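Local coordinates for DUF115 domain-containing protein (Magnetospirillum magneticum AMB-1, PDB 5MU5), which is a Maf glycosyltransferase that probably glycosylates flagellin and is involved in forming bacterial flagella, at residues A[410-421]-A[459-473]. Residues are numbered along the deposited sequence; the frame is centred on the assembly and turned at random.
Sequences YLFGVDLGSRNP and FGGVVYSETIMLWTR
Ser418 and Tyr464 form the hydrogen-bonded pair of a short antiparallel ladder; 418-419 is the outer strand and 462-465 the middle one of a three-stranded sheet that 453-456 completes. The contact ties the chain leaving strand 408-412, in the MptE-like region, to helix 467-482. The backbones exchange two bonds, Ser418 N to Tyr464 O (2.9 Å) and Tyr464 N to Ser418 O (2.8 Å); Asn420 N to Val462 O (3.3 Å) extends the ladder. Next to it, Arg419 and Val463 make the non-hydrogen-bonded pair, with Val463 CG1 over one face of the guanidinium. Bends at chi2 and chi3 carry the guanidinium across to the 459-461 turn, and NH1 meets Gly460 O within the guanidinium plane at 2.7 Å; NH2 adds a weak bond to this oxygen and a salt bridge to Asp494. OD1 of the poorly ordered Asn420 lies at the Tyr464 ring edge, near CE1, the amide 75° to the ring, while the tyrosine hydroxyl bonds Arg454. Before the ladder in 410-421, Leu416 packs on helix 467-482: CD2 touches Thr472 CG2 (3.8 Å) and CD1 lies against the Arg473 backbone. Met469 SD rests against the Leu416-Gly417 peptide, 3.4 Å from Leu416 C. A chi1 of -175° swings Ser465 OG toward Leu416 O, to which it donates at 2.8 Å, tilted 33° from the carbonyl plane.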
# COMPACT_ATOMS: atom_id res chain seq x y z
N TYR A 410 -1.62 -4.38 28.73
CA TYR A 410 -2.70 -5.33 28.89
C TYR A 410 -3.78 -4.99 27.89
O TYR A 410 -4.26 -3.85 27.84
CB TYR A 410 -3.25 -5.29 30.30
CG TYR A 410 -2.23 -5.75 31.31
CD1 TYR A 410 -1.29 -4.87 31.82
CD2 TYR A 410 -2.17 -7.07 31.73
CE1 TYR A 410 -0.33 -5.29 32.72
CE2 TYR A 410 -1.23 -7.50 32.64
CZ TYR A 410 -0.31 -6.60 33.13
OH TYR A 410 0.63 -7.01 34.04
N LEU A 411 -4.16 -5.97 27.08
CA LEU A 411 -5.25 -5.79 26.14
C LEU A 411 -6.58 -6.33 26.67
O LEU A 411 -6.68 -7.47 27.11
CB LEU A 411 -4.94 -6.45 24.81
CG LEU A 411 -3.59 -6.17 24.16
CD1 LEU A 411 -3.53 -7.01 22.89
CD2 LEU A 411 -3.36 -4.70 23.86
N PHE A 412 -7.60 -5.51 26.58
CA PHE A 412 -8.95 -5.88 26.95
C PHE A 412 -9.86 -5.49 25.78
O PHE A 412 -9.65 -4.46 25.13
CB PHE A 412 -9.38 -5.13 28.20
CG PHE A 412 -8.55 -5.43 29.41
CD1 PHE A 412 -7.42 -4.67 29.68
CD2 PHE A 412 -8.92 -6.42 30.29
CE1 PHE A 412 -6.67 -4.92 30.82
CE2 PHE A 412 -8.17 -6.69 31.41
CZ PHE A 412 -7.05 -5.94 31.68
N GLY A 413 -10.85 -6.33 25.52
CA GLY A 413 -11.81 -6.07 24.46
C GLY A 413 -11.20 -6.00 23.07
O GLY A 413 -11.75 -5.33 22.20
N VAL A 414 -10.03 -6.61 22.90
CA VAL A 414 -9.35 -6.68 21.61
C VAL A 414 -9.57 -8.12 21.16
O VAL A 414 -8.65 -8.94 21.18
CB VAL A 414 -7.85 -6.40 21.73
CG1 VAL A 414 -7.21 -6.37 20.34
CG2 VAL A 414 -7.63 -5.07 22.40
N ASP A 415 -10.82 -8.41 20.79
CA ASP A 415 -11.25 -9.75 20.44
C ASP A 415 -10.86 -10.09 19.00
O ASP A 415 -10.24 -11.11 18.75
CB ASP A 415 -12.78 -9.88 20.59
CG ASP A 415 -13.25 -9.77 22.04
OD1 ASP A 415 -12.42 -9.50 22.93
OD2 ASP A 415 -14.47 -9.94 22.27
N LEU A 416 -11.26 -9.23 18.06
CA LEU A 416 -10.92 -9.40 16.65
C LEU A 416 -11.44 -10.74 16.14
O LEU A 416 -10.75 -11.44 15.37
CB LEU A 416 -9.39 -9.31 16.46
CG LEU A 416 -8.73 -8.09 17.11
CD1 LEU A 416 -7.24 -8.10 16.89
CD2 LEU A 416 -9.34 -6.81 16.57
N GLY A 417 -12.62 -11.11 16.63
CA GLY A 417 -13.28 -12.35 16.29
C GLY A 417 -14.14 -12.86 17.44
O GLY A 417 -14.01 -12.40 18.56
N SER A 418 -14.99 -13.83 17.14
CA SER A 418 -15.90 -14.42 18.10
C SER A 418 -15.58 -15.87 18.30
O SER A 418 -15.33 -16.60 17.36
CB SER A 418 -17.34 -14.34 17.63
OG SER A 418 -17.75 -13.00 17.48
N ARG A 419 -15.63 -16.26 19.56
CA ARG A 419 -15.49 -17.61 20.00
C ARG A 419 -16.49 -18.50 19.26
O ARG A 419 -17.62 -18.10 18.94
CB ARG A 419 -15.72 -17.63 21.52
CG ARG A 419 -15.73 -18.99 22.19
CD ARG A 419 -14.41 -19.71 22.09
NE ARG A 419 -13.32 -19.12 22.87
CZ ARG A 419 -12.07 -19.58 22.82
NH1 ARG A 419 -11.78 -20.61 22.04
NH2 ARG A 419 -11.10 -19.02 23.52
N ASN A 420 -16.02 -19.71 18.96
CA ASN A 420 -16.79 -20.73 18.28
C ASN A 420 -18.07 -21.04 19.09
O ASN A 420 -18.02 -21.62 20.18
CB ASN A 420 -15.92 -22.00 18.07
CG ASN A 420 -16.58 -23.05 17.17
OD1 ASN A 420 -17.70 -22.87 16.69
ND2 ASN A 420 -15.87 -24.16 16.93
N PRO A 421 -19.23 -20.63 18.55
CA PRO A 421 -20.46 -20.88 19.30
C PRO A 421 -20.87 -22.35 19.31
O PRO A 421 -20.40 -23.11 20.15
CB PRO A 421 -21.49 -20.02 18.57
CG PRO A 421 -20.97 -19.86 17.17
CD PRO A 421 -19.47 -20.01 17.23
N PHE A 459 -7.31 -17.82 24.23
CA PHE A 459 -7.46 -18.82 25.30
C PHE A 459 -7.66 -20.20 24.71
O PHE A 459 -8.40 -21.03 25.25
CB PHE A 459 -8.58 -18.44 26.28
CG PHE A 459 -8.30 -17.18 27.04
CD1 PHE A 459 -7.12 -17.04 27.77
CD2 PHE A 459 -9.17 -16.10 26.99
CE1 PHE A 459 -6.83 -15.87 28.44
CE2 PHE A 459 -8.89 -14.93 27.67
CZ PHE A 459 -7.72 -14.81 28.39
N GLY A 460 -6.97 -20.45 23.60
CA GLY A 460 -7.03 -21.76 22.95
C GLY A 460 -8.30 -21.93 22.14
O GLY A 460 -9.13 -21.03 22.04
N GLY A 461 -8.44 -23.09 21.54
CA GLY A 461 -9.57 -23.32 20.69
C GLY A 461 -9.55 -22.45 19.45
O GLY A 461 -8.50 -22.01 18.96
N VAL A 462 -10.75 -22.15 18.98
CA VAL A 462 -10.94 -21.51 17.71
C VAL A 462 -11.84 -20.30 17.85
O VAL A 462 -12.84 -20.32 18.56
CB VAL A 462 -11.57 -22.56 16.76
CG1 VAL A 462 -12.30 -21.92 15.60
CG2 VAL A 462 -10.50 -23.52 16.27
N VAL A 463 -11.47 -19.24 17.15
CA VAL A 463 -12.36 -18.10 17.04
C VAL A 463 -12.54 -17.79 15.55
O VAL A 463 -11.64 -18.04 14.75
CB VAL A 463 -11.88 -16.85 17.83
CG1 VAL A 463 -11.53 -17.20 19.27
CG2 VAL A 463 -10.69 -16.21 17.16
N TYR A 464 -13.72 -17.31 15.19
CA TYR A 464 -14.01 -16.88 13.85
C TYR A 464 -13.70 -15.38 13.67
O TYR A 464 -14.14 -14.52 14.44
CB TYR A 464 -15.47 -17.17 13.54
CG TYR A 464 -15.75 -18.64 13.36
CD1 TYR A 464 -15.99 -19.45 14.44
CD2 TYR A 464 -15.77 -19.20 12.11
CE1 TYR A 464 -16.24 -20.81 14.28
CE2 TYR A 464 -16.02 -20.55 11.92
CZ TYR A 464 -16.27 -21.34 13.01
OH TYR A 464 -16.53 -22.66 12.80
N SER A 465 -12.96 -15.09 12.63
CA SER A 465 -12.49 -13.76 12.40
C SER A 465 -12.63 -13.37 10.93
O SER A 465 -12.60 -14.22 10.06
CB SER A 465 -11.04 -13.70 12.85
OG SER A 465 -10.53 -12.39 12.76
N GLU A 466 -12.77 -12.08 10.67
CA GLU A 466 -12.89 -11.54 9.34
C GLU A 466 -11.55 -10.99 8.93
O GLU A 466 -10.66 -10.79 9.76
CB GLU A 466 -13.87 -10.37 9.35
CG GLU A 466 -15.26 -10.70 9.88
CD GLU A 466 -16.01 -9.45 10.32
OE1 GLU A 466 -15.75 -8.36 9.75
OE2 GLU A 466 -16.86 -9.55 11.24
N THR A 467 -11.45 -10.66 7.65
CA THR A 467 -10.19 -10.22 7.05
C THR A 467 -9.65 -8.92 7.65
O THR A 467 -8.46 -8.82 7.92
CB THR A 467 -10.38 -10.13 5.52
OG1 THR A 467 -10.60 -11.46 5.03
CG2 THR A 467 -9.17 -9.52 4.82
N ILE A 468 -10.51 -7.94 7.88
CA ILE A 468 -10.08 -6.66 8.48
C ILE A 468 -9.50 -6.88 9.88
O ILE A 468 -8.56 -6.17 10.31
CB ILE A 468 -11.23 -5.61 8.52
CG1 ILE A 468 -10.77 -4.26 9.13
CG2 ILE A 468 -12.39 -6.08 9.39
CD1 ILE A 468 -9.64 -3.54 8.40
N MET A 469 -10.06 -7.85 10.59
CA MET A 469 -9.60 -8.19 11.92
C MET A 469 -8.23 -8.90 11.92
O MET A 469 -7.42 -8.73 12.85
CB MET A 469 -10.68 -9.00 12.62
CG MET A 469 -11.94 -8.17 12.75
SD MET A 469 -13.11 -8.82 13.93
CE MET A 469 -14.01 -10.09 13.05
N LEU A 470 -7.93 -9.66 10.87
CA LEU A 470 -6.65 -10.33 10.78
C LEU A 470 -5.55 -9.30 10.50
O LEU A 470 -4.45 -9.43 11.02
CB LEU A 470 -6.66 -11.42 9.71
CG LEU A 470 -7.79 -12.47 9.87
CD1 LEU A 470 -7.92 -13.29 8.60
CD2 LEU A 470 -7.57 -13.37 11.05
N TRP A 471 -5.85 -8.29 9.68
CA TRP A 471 -4.90 -7.20 9.41
C TRP A 471 -4.64 -6.44 10.69
O TRP A 471 -3.51 -6.11 11.01
CB TRP A 471 -5.40 -6.20 8.37
CG TRP A 471 -5.71 -6.79 7.01
CD1 TRP A 471 -5.20 -7.94 6.47
CD2 TRP A 471 -6.56 -6.21 6.01
NE1 TRP A 471 -5.72 -8.13 5.22
CE2 TRP A 471 -6.54 -7.08 4.90
CE3 TRP A 471 -7.32 -5.04 5.94
CZ2 TRP A 471 -7.27 -6.83 3.73
CZ3 TRP A 471 -8.06 -4.79 4.77
CH2 TRP A 471 -8.03 -5.68 3.69
N THR A 472 -5.70 -6.19 11.45
CA THR A 472 -5.58 -5.52 12.71
C THR A 472 -4.73 -6.35 13.62
O THR A 472 -3.81 -5.83 14.24
CB THR A 472 -6.96 -5.28 13.34
OG1 THR A 472 -7.69 -4.38 12.51
CG2 THR A 472 -6.83 -4.68 14.74
N ARG A 473 -5.02 -7.65 13.71
CA ARG A 473 -4.22 -8.57 14.52
C ARG A 473 -2.76 -8.60 14.12
O ARG A 473 -1.87 -8.61 14.98
CB ARG A 473 -4.78 -9.98 14.40
CG ARG A 473 -3.99 -11.05 15.14
CD ARG A 473 -4.35 -12.42 14.60
NE ARG A 473 -3.80 -12.58 13.27
CZ ARG A 473 -4.04 -13.62 12.48
NH1 ARG A 473 -4.83 -14.61 12.89
NH2 ARG A 473 -3.49 -13.65 11.27